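Local coordinates for protein kynurenine formamidase (Bacillus anthracis, PDB 4CO9) that hydrolyses N-formyl-L-kynurenine to L-kynurenine and formate at a binuclear zinc centre, the second step of tryptophan degradation by the kynurenine pathway, at residues C[10-15]-C[204-209]; C[53-58]-C[175-180]; C[109-114]-C[145-150]; C[150-155]-C[171-176]. One frame throughout, in Å; residues are numbered along the deposited sequence.

Contact 1 (C[10-15]-C[204-209])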
loop_
_atom_site.group_PDB
_atom_site.type_symbol
_atom_site.label_atom_id
_atom_site.label_comp_id
_atom_site.label_asym_id
_atom_site.label_seq_id
_atom_site.Cartn_x
_atom_site.Cartn_y
_atom_site.Cartn_z
ATOM N N ASP C 10 8.264 6.443 8.334
ATOM C CA ASP C 10 8.206 5.093 7.771
ATOM C C ASP C 10 8.458 4.052 8.859
ATOM O O ASP C 10 9.480 4.113 9.556
ATOM C CB ASP C 10 9.265 4.979 6.667
ATOM C CG ASP C 10 9.105 3.752 5.786
ATOM O OD1 ASP C 10 8.146 2.967 5.971
ATOM O OD2 ASP C 10 9.954 3.578 4.878
ATOM N N ILE C 11 7.531 3.110 9.022
ATOM C CA ILE C 11 7.752 1.971 9.919
ATOM C C ILE C 11 7.629 0.638 9.174
ATOM O O ILE C 11 7.239 -0.379 9.757
ATOM C CB ILE C 11 6.835 2.018 11.165
ATOM C CG1 ILE C 11 5.352 2.047 10.786
ATOM C CG2 ILE C 11 7.192 3.231 12.004
ATOM C CD1 ILE C 11 4.436 1.631 11.917
ATOM N N SER C 12 7.970 0.663 7.887
ATOM C CA SER C 12 7.924 -0.516 7.037
ATOM C C SER C 12 9.325 -1.074 6.778
ATOM O O SER C 12 10.304 -0.335 6.762
ATOM C CB SER C 12 7.284 -0.179 5.696
ATOM O OG SER C 12 6.006 0.411 5.862
ATOM N N GLN C 13 9.403 -2.388 6.583
ATOM C CA GLN C 13 10.651 -3.041 6.196
ATOM C C GLN C 13 10.933 -2.840 4.701
ATOM O O GLN C 13 10.052 -3.040 3.881
ATOM C CB GLN C 13 10.583 -4.534 6.510
ATOM C CG GLN C 13 10.518 -4.865 7.988
ATOM C CD GLN C 13 10.549 -6.343 8.286
ATOM O OE1 GLN C 13 10.303 -7.174 7.420
ATOM N NE2 GLN C 13 10.860 -6.688 9.530
ATOM N N PRO C 14 12.176 -2.479 4.343
ATOM C CA PRO C 14 12.479 -2.351 2.926
ATOM C C PRO C 14 12.308 -3.680 2.206
ATOM O O PRO C 14 12.761 -4.717 2.709
ATOM C CB PRO C 14 13.948 -1.911 2.905
ATOM C CG PRO C 14 14.164 -1.253 4.215
ATOM C CD PRO C 14 13.294 -2.013 5.193
ATOM N N LEU C 15 11.640 -3.631 1.060
ATOM C CA LEU C 15 11.381 -4.793 0.246
ATOM C C LEU C 15 12.415 -4.852 -0.873
ATOM O O LEU C 15 12.462 -3.980 -1.733
ATOM C CB LEU C 15 9.977 -4.736 -0.345
ATOM C CG LEU C 15 8.806 -4.920 0.631
ATOM C CD1 LEU C 15 7.500 -4.623 -0.106
ATOM C CD2 LEU C 15 8.771 -6.332 1.213
ATOM N N VAL C 204 1.883 -3.895 2.975
ATOM C CA VAL C 204 1.414 -2.535 3.188
ATOM C C VAL C 204 2.599 -1.613 3.377
ATOM O O VAL C 204 3.715 -2.063 3.684
ATOM C CB VAL C 204 0.505 -2.418 4.432
ATOM C CG1 VAL C 204 -0.668 -3.377 4.339
ATOM C CG2 VAL C 204 1.291 -2.641 5.719
ATOM N N ARG C 205 2.364 -0.321 3.161
ATOM C CA ARG C 205 3.314 0.689 3.591
ATOM C C ARG C 205 2.757 1.269 4.870
ATOM O O ARG C 205 1.797 2.046 4.845
ATOM C CB ARG C 205 3.499 1.783 2.550
ATOM C CG ARG C 205 4.643 2.745 2.875
ATOM C CD ARG C 205 5.975 2.037 2.753
ATOM N NE ARG C 205 7.132 2.893 2.980
ATOM C CZ ARG C 205 7.682 3.699 2.077
ATOM N NH1 ARG C 205 7.166 3.838 0.860
ATOM N NH2 ARG C 205 8.746 4.402 2.410
ATOM N N ALA C 206 3.312 0.834 5.990
ATOM C CA ALA C 206 2.922 1.353 7.275
ATOM C C ALA C 206 3.744 2.585 7.597
ATOM O O ALA C 206 4.982 2.552 7.548
ATOM C CB ALA C 206 3.088 0.295 8.356
ATOM N N VAL C 207 3.043 3.673 7.910
ATOM C CA VAL C 207 3.660 4.912 8.359
ATOM C C VAL C 207 2.887 5.473 9.547
ATOM O O VAL C 207 1.701 5.191 9.718
ATOM C CB VAL C 207 3.695 5.983 7.238
ATOM C CG1 VAL C 207 4.454 5.477 6.029
ATOM C CG2 VAL C 207 2.287 6.399 6.828
ATOM N N ILE C 208 3.554 6.322 10.328
ATOM C CA ILE C 208 2.930 6.978 11.483
ATOM C C ILE C 208 3.332 8.448 11.588
ATOM O O ILE C 208 4.424 8.831 11.162
ATOM C CB ILE C 208 3.289 6.276 12.823
ATOM C CG1 ILE C 208 4.813 6.207 13.033
ATOM C CG2 ILE C 208 2.657 4.898 12.867
ATOM C CD1 ILE C 208 5.240 5.622 14.373
ATOM N N ARG C 209 2.437 9.247 12.162
ATOM C CA ARG C 209 2.688 10.648 12.417
ATOM C C ARG C 209 2.340 10.951 13.878
ATOM O O ARG C 209 1.238 10.627 14.325
ATOM C CB ARG C 209 1.808 11.488 11.505
ATOM C CG ARG C 209 2.007 12.978 11.636
ATOM C CD ARG C 209 1.253 13.727 10.557
ATOM N NE ARG C 209 -0.181 13.601 10.693
ATOM C CZ ARG C 209 -1.058 14.146 9.856
ATOM N NH1 ARG C 209 -0.647 14.829 8.794
ATOM N NH2 ARG C 209 -2.354 13.993 10.069
#

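Contact 2 (C[53-58]-C[175-180]). With ZN (zinc ion), chain P; ZN (zinc ion), chain O.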
loop_
_atom_site.group_PDB
_atom_site.type_symbol
_atom_site.label_atom_id
_atom_site.label_comp_id
_atom_site.label_asym_id
_atom_site.label_seq_id
_atom_site.Cartn_x
_atom_site.Cartn_y
_atom_site.Cartn_z
ATOM N N THR C 53 5.473 -11.092 3.422
ATOM C CA THR C 53 6.851 -10.644 3.326
ATOM C C THR C 53 6.878 -9.206 3.767
ATOM O O THR C 53 6.076 -8.412 3.312
ATOM C CB THR C 53 7.353 -10.711 1.865
ATOM O OG1 THR C 53 7.158 -12.029 1.377
ATOM C CG2 THR C 53 8.836 -10.354 1.748
ATOM N N GLY C 54 7.841 -8.867 4.616
ATOM C CA GLY C 54 7.987 -7.512 5.086
ATOM C C GLY C 54 6.789 -7.120 5.908
ATOM O O GLY C 54 6.082 -7.974 6.455
ATOM N N THR C 55 6.531 -5.824 5.958
ATOM C CA THR C 55 5.432 -5.281 6.724
ATOM C C THR C 55 4.143 -5.587 5.973
ATOM O O THR C 55 4.003 -5.229 4.802
ATOM C CB THR C 55 5.627 -3.771 6.909
ATOM O OG1 THR C 55 6.930 -3.545 7.461
ATOM C CG2 THR C 55 4.588 -3.201 7.847
ATOM N N HIS C 56 3.196 -6.249 6.634
ATOM C CA HIS C 56 2.003 -6.688 5.945
ATOM C C HIS C 56 0.870 -6.975 6.915
ATOM O O HIS C 56 1.088 -7.080 8.125
ATOM C CB HIS C 56 2.315 -7.958 5.143
ATOM C CG HIS C 56 2.532 -9.157 5.997
ATOM N ND1 HIS C 56 3.745 -9.428 6.594
ATOM C CD2 HIS C 56 1.693 -10.151 6.369
ATOM C CE1 HIS C 56 3.651 -10.556 7.271
ATOM N NE2 HIS C 56 2.416 -11.007 7.157
ATOM N N ILE C 57 -0.327 -7.121 6.368
ATOM C CA ILE C 57 -1.498 -7.464 7.154
ATOM C C ILE C 57 -2.015 -8.837 6.734
ATOM O O ILE C 57 -1.883 -9.227 5.571
ATOM C CB ILE C 57 -2.610 -6.380 7.056
ATOM C CG1 ILE C 57 -3.186 -6.252 5.636
ATOM C CG2 ILE C 57 -2.065 -5.048 7.535
ATOM C CD1 ILE C 57 -4.445 -7.085 5.398
ATOM N N ASP C 58 -2.600 -9.547 7.696
ATOM C CA ASP C 58 -3.236 -10.844 7.461
ATOM C C ASP C 58 -4.744 -10.677 7.293
ATOM O O ASP C 58 -5.375 -9.933 8.041
ATOM C CB ASP C 58 -3.058 -11.770 8.648
ATOM C CG ASP C 58 -1.639 -12.189 8.879
ATOM O OD1 ASP C 58 -0.766 -11.998 8.011
ATOM O OD2 ASP C 58 -1.396 -12.723 9.984
ATOM N N GLU C 175 1.769 -7.226 10.882
ATOM C CA GLU C 175 3.013 -7.887 11.258
ATOM C C GLU C 175 4.229 -7.226 10.610
ATOM O O GLU C 175 4.111 -6.560 9.571
ATOM C CB GLU C 175 2.946 -9.375 10.891
ATOM C CG GLU C 175 2.012 -10.152 11.801
ATOM C CD GLU C 175 1.520 -11.465 11.218
ATOM O OE1 GLU C 175 1.577 -11.645 9.981
ATOM O OE2 GLU C 175 1.053 -12.323 12.023
ATOM N N ASN C 176 5.383 -7.393 11.256
ATOM C CA ASN C 176 6.665 -6.866 10.779
ATOM C C ASN C 176 6.756 -5.340 10.667
ATOM O O ASN C 176 7.430 -4.822 9.783
ATOM C CB ASN C 176 7.055 -7.507 9.437
ATOM C CG ASN C 176 7.598 -8.918 9.591
ATOM O OD1 ASN C 176 8.157 -9.276 10.624
ATOM N ND2 ASN C 176 7.454 -9.720 8.547
ATOM N N VAL C 177 6.106 -4.611 11.558
ATOM C CA VAL C 177 6.387 -3.177 11.639
ATOM C C VAL C 177 7.788 -2.974 12.230
ATOM O O VAL C 177 8.315 -3.868 12.878
ATOM C CB VAL C 177 5.335 -2.364 12.427
ATOM C CG1 VAL C 177 4.040 -2.260 11.636
ATOM C CG2 VAL C 177 5.085 -2.932 13.820
ATOM N N VAL C 178 8.371 -1.818 11.951
ATOM C CA VAL C 178 9.708 -1.453 12.412
ATOM C C VAL C 178 9.564 -0.301 13.389
ATOM O O VAL C 178 9.154 0.792 13.002
ATOM C CB VAL C 178 10.569 -0.985 11.238
ATOM C CG1 VAL C 178 11.986 -0.668 11.699
ATOM C CG2 VAL C 178 10.570 -2.035 10.141
ATOM N N LEU C 179 9.868 -0.556 14.659
ATOM C CA LEU C 179 9.560 0.400 15.709
ATOM C C LEU C 179 10.751 0.841 16.567
ATOM O O LEU C 179 10.570 1.624 17.485
ATOM C CB LEU C 179 8.474 -0.186 16.628
ATOM C CG LEU C 179 7.129 -0.550 16.007
ATOM C CD1 LEU C 179 6.230 -1.167 17.069
ATOM C CD2 LEU C 179 6.456 0.652 15.360
ATOM N N ASP C 180 11.958 0.373 16.283
ATOM C CA ASP C 180 13.087 0.730 17.160
ATOM C C ASP C 180 13.499 2.211 17.051
ATOM O O ASP C 180 14.063 2.752 17.987
ATOM C CB ASP C 180 14.265 -0.231 16.989
ATOM C CG ASP C 180 14.153 -1.464 17.896
ATOM O OD1 ASP C 180 13.029 -1.820 18.347
ATOM O OD2 ASP C 180 15.205 -2.076 18.169
HETATM ZN ZN ZN P . 1.160 -12.763 7.898
HETATM ZN ZN ZN O . 0.185 -13.711 10.688
HETATM O O HOH W 1 0.957 -14.491 8.985
HETATM O O HOH W 2 2.060 -15.268 11.376
#

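Contact 3 (C[109-114]-C[145-150])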
loop_
_atom_site.group_PDB
_atom_site.type_symbol
_atom_site.label_atom_id
_atom_site.label_comp_id
_atom_site.label_asym_id
_atom_site.label_seq_id
_atom_site.Cartn_x
_atom_site.Cartn_y
_atom_site.Cartn_z
ATOM N N LEU C 109 -3.247 -0.614 18.383
ATOM C CA LEU C 109 -2.139 -0.775 19.304
ATOM C C LEU C 109 -0.972 -1.468 18.633
ATOM O O LEU C 109 -1.143 -2.542 18.060
ATOM C CB LEU C 109 -2.605 -1.586 20.519
ATOM C CG LEU C 109 -1.592 -1.838 21.625
ATOM C CD1 LEU C 109 -1.237 -0.526 22.309
ATOM C CD2 LEU C 109 -2.158 -2.813 22.647
ATOM N N LEU C 110 0.196 -0.826 18.662
ATOM C CA LEU C 110 1.434 -1.425 18.150
ATOM C C LEU C 110 2.325 -1.815 19.307
ATOM O O LEU C 110 2.554 -1.017 20.224
ATOM C CB LEU C 110 2.182 -0.471 17.218
ATOM C CG LEU C 110 1.379 0.160 16.088
ATOM C CD1 LEU C 110 2.241 1.044 15.208
ATOM C CD2 LEU C 110 0.674 -0.894 15.244
ATOM N N LEU C 111 2.838 -3.040 19.249
ATOM C CA LEU C 111 3.673 -3.614 20.289
ATOM C C LEU C 111 5.124 -3.696 19.832
ATOM O O LEU C 111 5.434 -4.397 18.866
ATOM C CB LEU C 111 3.170 -5.014 20.646
ATOM C CG LEU C 111 1.697 -5.183 20.991
ATOM C CD1 LEU C 111 1.397 -6.629 21.368
ATOM C CD2 LEU C 111 1.308 -4.266 22.134
ATOM N N ARG C 112 6.004 -2.963 20.517
ATOM C CA ARG C 112 7.435 -3.067 20.299
ATOM C C ARG C 112 8.014 -4.161 21.197
ATOM O O ARG C 112 8.130 -3.975 22.408
ATOM C CB ARG C 112 8.157 -1.737 20.593
ATOM C CG ARG C 112 9.593 -1.720 20.087
ATOM C CD ARG C 112 10.462 -0.570 20.611
ATOM N NE ARG C 112 9.915 0.752 20.306
ATOM C CZ ARG C 112 9.093 1.416 21.109
ATOM N NH1 ARG C 112 8.745 0.915 22.301
ATOM N NH2 ARG C 112 8.623 2.590 20.733
ATOM N N THR C 113 8.327 -5.310 20.609
ATOM C CA THR C 113 9.017 -6.376 21.337
ATOM C C THR C 113 10.522 -6.169 21.287
ATOM O O THR C 113 11.228 -6.627 22.171
ATOM C CB THR C 113 8.711 -7.784 20.773
ATOM O OG1 THR C 113 9.362 -7.951 19.510
ATOM C CG2 THR C 113 7.215 -8.023 20.635
ATOM N N SER C 114 10.999 -5.490 20.246
ATOM C CA SER C 114 12.425 -5.328 19.977
ATOM C C SER C 114 13.158 -6.661 20.023
ATOM O O SER C 114 14.325 -6.715 20.408
ATOM C CB SER C 114 13.064 -4.342 20.964
ATOM O OG SER C 114 12.429 -3.067 20.891
ATOM N N ILE C 145 -4.135 -4.786 16.043
ATOM C CA ILE C 145 -2.923 -5.040 16.788
ATOM C C ILE C 145 -1.789 -5.216 15.789
ATOM O O ILE C 145 -1.935 -5.913 14.768
ATOM C CB ILE C 145 -3.078 -6.263 17.730
ATOM C CG1 ILE C 145 -1.923 -6.349 18.719
ATOM C CG2 ILE C 145 -3.157 -7.579 16.968
ATOM C CD1 ILE C 145 -2.073 -5.429 19.896
ATOM N N GLY C 146 -0.668 -4.552 16.077
ATOM C CA GLY C 146 0.525 -4.656 15.250
ATOM C C GLY C 146 1.696 -5.114 16.084
ATOM O O GLY C 146 1.801 -4.732 17.254
ATOM N N VAL C 147 2.554 -5.941 15.497
ATOM C CA VAL C 147 3.758 -6.421 16.149
ATOM C C VAL C 147 4.997 -6.240 15.268
ATOM O O VAL C 147 4.900 -6.273 14.033
ATOM C CB VAL C 147 3.631 -7.904 16.575
ATOM C CG1 VAL C 147 2.570 -8.041 17.647
ATOM C CG2 VAL C 147 3.317 -8.805 15.391
ATOM N N ASP C 148 6.154 -6.057 15.904
ATOM C CA ASP C 148 7.411 -5.884 15.170
ATOM C C ASP C 148 8.135 -7.200 14.910
ATOM O O ASP C 148 9.364 -7.235 14.838
ATOM C CB ASP C 148 8.328 -4.884 15.886
ATOM C CG ASP C 148 8.717 -5.325 17.285
ATOM O OD1 ASP C 148 8.155 -6.321 17.789
ATOM O OD2 ASP C 148 9.570 -4.646 17.899
ATOM N N VAL C 149 7.364 -8.274 14.756
ATOM C CA VAL C 149 7.867 -9.603 14.417
ATOM C C VAL C 149 6.918 -10.232 13.374
ATOM O O VAL C 149 5.855 -9.682 13.100
ATOM C CB VAL C 149 7.981 -10.504 15.663
ATOM C CG1 VAL C 149 9.187 -10.100 16.491
ATOM C CG2 VAL C 149 6.712 -10.428 16.500
ATOM N N PRO C 150 7.311 -11.360 12.758
ATOM C CA PRO C 150 6.517 -11.878 11.617
ATOM C C PRO C 150 5.185 -12.508 11.962
ATOM O O PRO C 150 4.386 -12.748 11.060
ATOM C CB PRO C 150 7.424 -12.948 11.011
ATOM C CG PRO C 150 8.792 -12.594 11.460
ATOM C CD PRO C 150 8.634 -12.002 12.825
#

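Contact 4 (C[150-155]-C[171-176]). With ZN (zinc ion), chain O; ZN (zinc ion), chain P.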
loop_
_atom_site.group_PDB
_atom_site.type_symbol
_atom_site.label_atom_id
_atom_site.label_comp_id
_atom_site.label_asym_id
_atom_site.label_seq_id
_atom_site.Cartn_x
_atom_site.Cartn_y
_atom_site.Cartn_z
ATOM N N PRO C 150 7.311 -11.360 12.758
ATOM C CA PRO C 150 6.517 -11.878 11.617
ATOM C C PRO C 150 5.185 -12.508 11.962
ATOM O O PRO C 150 4.386 -12.748 11.060
ATOM C CB PRO C 150 7.424 -12.948 11.011
ATOM C CG PRO C 150 8.792 -12.594 11.460
ATOM C CD PRO C 150 8.634 -12.002 12.825
ATOM N N SER C 151 4.954 -12.805 13.233
ATOM C CA SER C 151 3.742 -13.489 13.620
ATOM C C SER C 151 3.248 -13.083 15.006
ATOM O O SER C 151 4.027 -12.625 15.846
ATOM C CB SER C 151 3.958 -14.993 13.580
ATOM O OG SER C 151 2.712 -15.673 13.686
ATOM N N VAL C 152 1.947 -13.246 15.212
ATOM C CA VAL C 152 1.342 -13.122 16.549
ATOM C C VAL C 152 1.298 -14.472 17.282
ATOM O O VAL C 152 0.994 -14.510 18.472
ATOM C CB VAL C 152 -0.075 -12.514 16.501
ATOM C CG1 VAL C 152 -0.022 -11.096 15.950
ATOM C CG2 VAL C 152 -1.033 -13.385 15.697
ATOM N N ASP C 153 1.589 -15.565 16.576
ATOM C CA ASP C 153 1.670 -16.903 17.171
ATOM C C ASP C 153 3.095 -17.430 17.081
ATOM O O ASP C 153 3.911 -16.916 16.285
ATOM C CB ASP C 153 0.745 -17.868 16.441
ATOM C CG ASP C 153 -0.685 -17.757 16.898
ATOM O OD1 ASP C 153 -0.948 -18.011 18.090
ATOM O OD2 ASP C 153 -1.549 -17.420 16.068
ATOM N N PRO C 154 3.417 -18.464 17.882
ATOM C CA PRO C 154 4.764 -19.019 17.783
ATOM C C PRO C 154 5.038 -19.509 16.364
ATOM O O PRO C 154 4.124 -19.976 15.678
ATOM C CB PRO C 154 4.747 -20.188 18.779
ATOM C CG PRO C 154 3.660 -19.850 19.745
ATOM C CD PRO C 154 2.623 -19.142 18.917
ATOM N N LEU C 155 6.293 -19.420 15.950
ATOM C CA LEU C 155 6.666 -19.726 14.569
ATOM C C LEU C 155 6.364 -21.172 14.158
ATOM O O LEU C 155 6.086 -21.437 12.992
ATOM C CB LEU C 155 8.149 -19.429 14.348
ATOM C CG LEU C 155 8.587 -17.987 14.604
ATOM C CD1 LEU C 155 10.093 -17.872 14.412
ATOM C CD2 LEU C 155 7.844 -17.004 13.710
ATOM N N ILE C 171 -10.412 -8.078 15.890
ATOM C CA ILE C 171 -9.114 -7.427 15.956
ATOM C C ILE C 171 -8.271 -7.868 14.766
ATOM O O ILE C 171 -7.974 -9.041 14.599
ATOM C CB ILE C 171 -8.344 -7.769 17.230
ATOM C CG1 ILE C 171 -9.179 -7.409 18.454
ATOM C CG2 ILE C 171 -7.005 -7.040 17.244
ATOM C CD1 ILE C 171 -8.592 -7.896 19.757
ATOM N N HIS C 172 -7.885 -6.886 13.963
ATOM C CA HIS C 172 -7.115 -7.104 12.759
ATOM C C HIS C 172 -5.633 -7.161 13.092
ATOM O O HIS C 172 -5.232 -6.757 14.166
ATOM C CB HIS C 172 -7.437 -6.005 11.777
ATOM C CG HIS C 172 -8.865 -6.018 11.336
ATOM N ND1 HIS C 172 -9.231 -6.166 10.020
ATOM C CD2 HIS C 172 -10.017 -5.935 12.039
ATOM C CE1 HIS C 172 -10.549 -6.146 9.925
ATOM N NE2 HIS C 172 -11.049 -6.015 11.135
ATOM N N ILE C 173 -4.839 -7.680 12.162
ATOM C CA ILE C 173 -3.452 -8.058 12.432
ATOM C C ILE C 173 -2.486 -7.432 11.444
ATOM O O ILE C 173 -2.652 -7.567 10.229
ATOM C CB ILE C 173 -3.283 -9.594 12.377
ATOM C CG1 ILE C 173 -4.124 -10.247 13.478
ATOM C CG2 ILE C 173 -1.810 -9.988 12.533
ATOM C CD1 ILE C 173 -4.251 -11.750 13.349
ATOM N N LEU C 174 -1.457 -6.787 11.996
ATOM C CA LEU C 174 -0.386 -6.163 11.246
ATOM C C LEU C 174 0.927 -6.715 11.773
ATOM O O LEU C 174 1.168 -6.690 12.975
ATOM C CB LEU C 174 -0.478 -4.648 11.442
ATOM C CG LEU C 174 0.683 -3.758 11.024
ATOM C CD1 LEU C 174 0.969 -3.898 9.532
ATOM C CD2 LEU C 174 0.374 -2.319 11.388
ATOM N N GLU C 175 1.769 -7.226 10.882
ATOM C CA GLU C 175 3.013 -7.887 11.258
ATOM C C GLU C 175 4.229 -7.226 10.610
ATOM O O GLU C 175 4.111 -6.560 9.571
ATOM C CB GLU C 175 2.946 -9.375 10.891
ATOM C CG GLU C 175 2.012 -10.152 11.801
ATOM C CD GLU C 175 1.520 -11.465 11.218
ATOM O OE1 GLU C 175 1.577 -11.645 9.981
ATOM O OE2 GLU C 175 1.053 -12.323 12.023
ATOM N N ASN C 176 5.383 -7.393 11.256
ATOM C CA ASN C 176 6.665 -6.866 10.779
ATOM C C ASN C 176 6.756 -5.340 10.667
ATOM O O ASN C 176 7.430 -4.822 9.783
ATOM C CB ASN C 176 7.055 -7.507 9.437
ATOM C CG ASN C 176 7.598 -8.918 9.591
ATOM O OD1 ASN C 176 8.157 -9.276 10.624
ATOM N ND2 ASN C 176 7.454 -9.720 8.547
HETATM ZN ZN ZN O . 0.185 -13.711 10.688
HETATM ZN ZN ZN P . 1.160 -12.763 7.898
HETATM O O HOH W 1 0.957 -14.491 8.985
HETATM O O HOH W 2 2.060 -15.268 11.376
#

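Contact 1 (C[10-15]-C[204-209])
Asp10 and Arg205 form a two-pronged salt bridge. With CG anti to N (chi1 -167°), Asp10 swings its carboxylate over to Arg205. Arg205 presents the side of its guanidinium, with NE reaching Asp10 OD1 (3.2 Å) and NH2 reaching Asp10 OD2 (2.9 Å). The first bond is nearly straight, at 171°. Both oxygens lie close to the guanidinium plane, yet each is met from above the carboxylate plane, because the two flat groups are turned 59° apart. Beside this pair, Ala206 O takes two donors from opposite faces of its carbonyl plane: Ile11 N at 3.0 Å and Ser12 OG at 2.9 Å. A small serine suits the place, since its hydroxyl can tuck in against the backbone. Apolar packing completes the shell, with Ile11 CG1 lying 3.8 Å from Ala206 CB and Ile11 CD1 the same distance from Ile208 CG2.

Second-shell bonds fix these groups. Asp10 OD1 also accepts Ser12 N (3.0 Å), from the face opposite Arg205 NE, which makes an Asx turn. This turn bends the chain just after Asp10 and Val207 have paired as an antiparallel non-hydrogen-bonded bridge at the edge of the main sheet. Arg205 NH1 bonds Pro193 O of the second subunit. The single arginine therefore ties the turn to the dimer partner, and its charge is probably balanced locally by Asp10, whose OD1 is in turn held by two donors.

Contact 2 (C[53-58]-C[175-180])
The binuclear zinc site of this formamidase is built where strand 56-58 runs beside the end of strand 172-175, with His56 and Glu175 as an antiparallel hydrogen-bonded pair. The backbone bonds His56 N to Glu175 O and Glu175 N to His56 O set both side chains on one face of the sheet, where they converge on metal.

Each ligand type suits its task. His56 binds through one ring nitrogen, so NE2 serves a single ion, the zinc of chain P (2.3 Å). Asp58 bridges, with OD1 on that zinc at 2.1 Å and OD2 on the zinc of chain O at 2.0 Å. Glu175 chelates the zinc of chain O with both oxygens, OE2 at 2.1 Å and OE1 at a longer 2.6 Å, and the same OE1 bridges to the zinc of chain P at 2.4 Å. The two carboxylates stand almost perpendicular, 83° apart. A water bridges the zincs, consistent with a role as the nucleophile; His52 completes the zinc of chain P and His163 that of chain O.

Polar bonds fix the loop. Thr55 OG1 gives a hydrogen bond to Asn176 O, and Gly54 takes a positive phi, which glycine readily adopts. Gly54 O receives two side-chain donors from opposite faces of its plane: Asn176 ND2 at 3.1 Å and His56 ND1 at 2.8 Å. A chi1 of 71° folds the His56 ring back over its own backbone, and its bond is nearly straight (175°), lies in the imidazole plane and fixes the rotation of the ring, so that NE2 faces the zinc.

Contact 3 (C[109-114]-C[145-150])
A chi1 of 61° tucks CG of Asp148 between its own backbone N and carbonyl carbon, which turns the carboxylate across to Thr113; a similar chi1 of 72° at Thr113 brings OG1 round to meet it. Asp148 OD1 thus accepts the hydroxyl of Thr113 at 2.7 Å and Thr113 N at 3.0 Å, the two donors arriving from opposite faces of its plane. Asp148 OD2 uses its syn lone pair for Ser114 N (2.9 Å). Thr113 OG1 in turn accepts Ser115 N.

These bonds close the C-terminal ends of parallel strands 108-112 and 144-147, neighbours in the central sheet. Their backbones are joined by Gly146 N to Leu109 O (2.9 Å) and Leu111 N to Gly146 O (2.8 Å). Glycine lets Leu110 CD2 rest 3.8 Å from Gly146 CA. On the other face, Ile145 CD1 touches both Leu109 and Leu111, 3.8 Å from Leu109 CD2, and helix 133-140 packs Leu137 onto Leu109 and Ile145.

Aspartate suits its place because two short-armed oxygens can collect donors from a turning backbone. Three bonds to a buried carboxylate probably favour its ionised form and hold the turn rigid where the strands end.

Contact 4 (C[150-155]-C[171-176])
Glu175 OE2, already a zinc ligand, also receives a weak hydrogen bond from Val152 N (3.4 Å, bent to 132°). Pro150, Ser151 and Val152, in the loop after strand 144-147, line its carboxylate as one wall of the binuclear zinc site. Ser151 CA comes 3.3 Å from the same Glu175 OE2. The loop is shaped by an ST turn: Ser151 OG, placed anti to its own N by a chi1 of -168°, accepts Asp153 N at 3.1 Å. Serine suits this turn because its short hydroxyl can bend back to the chain. Asp153 supplies a second-shell bond: its OD2 bonds ND1 of the zinc ligand His163 and probably helps orient that ring, while its OD1 takes Ala162 N at the start of helix 161-168.

Pro150 meets strand 172-175 differently. Its carbonyl oxygen sits over the flat face of the Glu175 carboxylate, with Pro150 O 3.1 Å from Glu175 CD and nearly on the normal to the plane. Two acceptors share no proton here, so this is close packing that hems in the carboxylate from one side. The proline nitrogen carries no hydrogen either, and Asn176 OD1 rests 3.1 Å from Pro150 N as a plain contact, with Pro150 CG 3.5 Å from the same Asn176 OD1; the amide nitrogen of Asn176 is engaged by Gly54 instead.

Farther along the loop the contact turns apolar. The branched side chains of Val152 and Ile173 suit a buried seam beside Val147 and His163, and they meet at an oblique angle through single methyls, Val152 CG1 and Ile173 CG2, 4.0 Å apart.

In the fold
Contacts 2 and 4 share Glu175 and Asn176, with centres about 8 Å apart; contact 2 pairs strand 172-175 with strand 56-58, contact 4 packs loop 150-155 against it, and both reach the zincs. Contact 3 joins the next strands of the same sheet, hands Pro150 on to contact 4, and is tied to strand 172-175 by Ile145 N to His172 O and Ile145 O to Leu174 N, each 2.9 Å. Contact 1 encloses the others along the chain. It reaches contact 2 through Gln13 N to Thr55 OG1 (2.9 Å), while the nearest atom of its Val204 side chain is about 10 Å from the nearer zinc. It thus connects the metal site with the dimer interface.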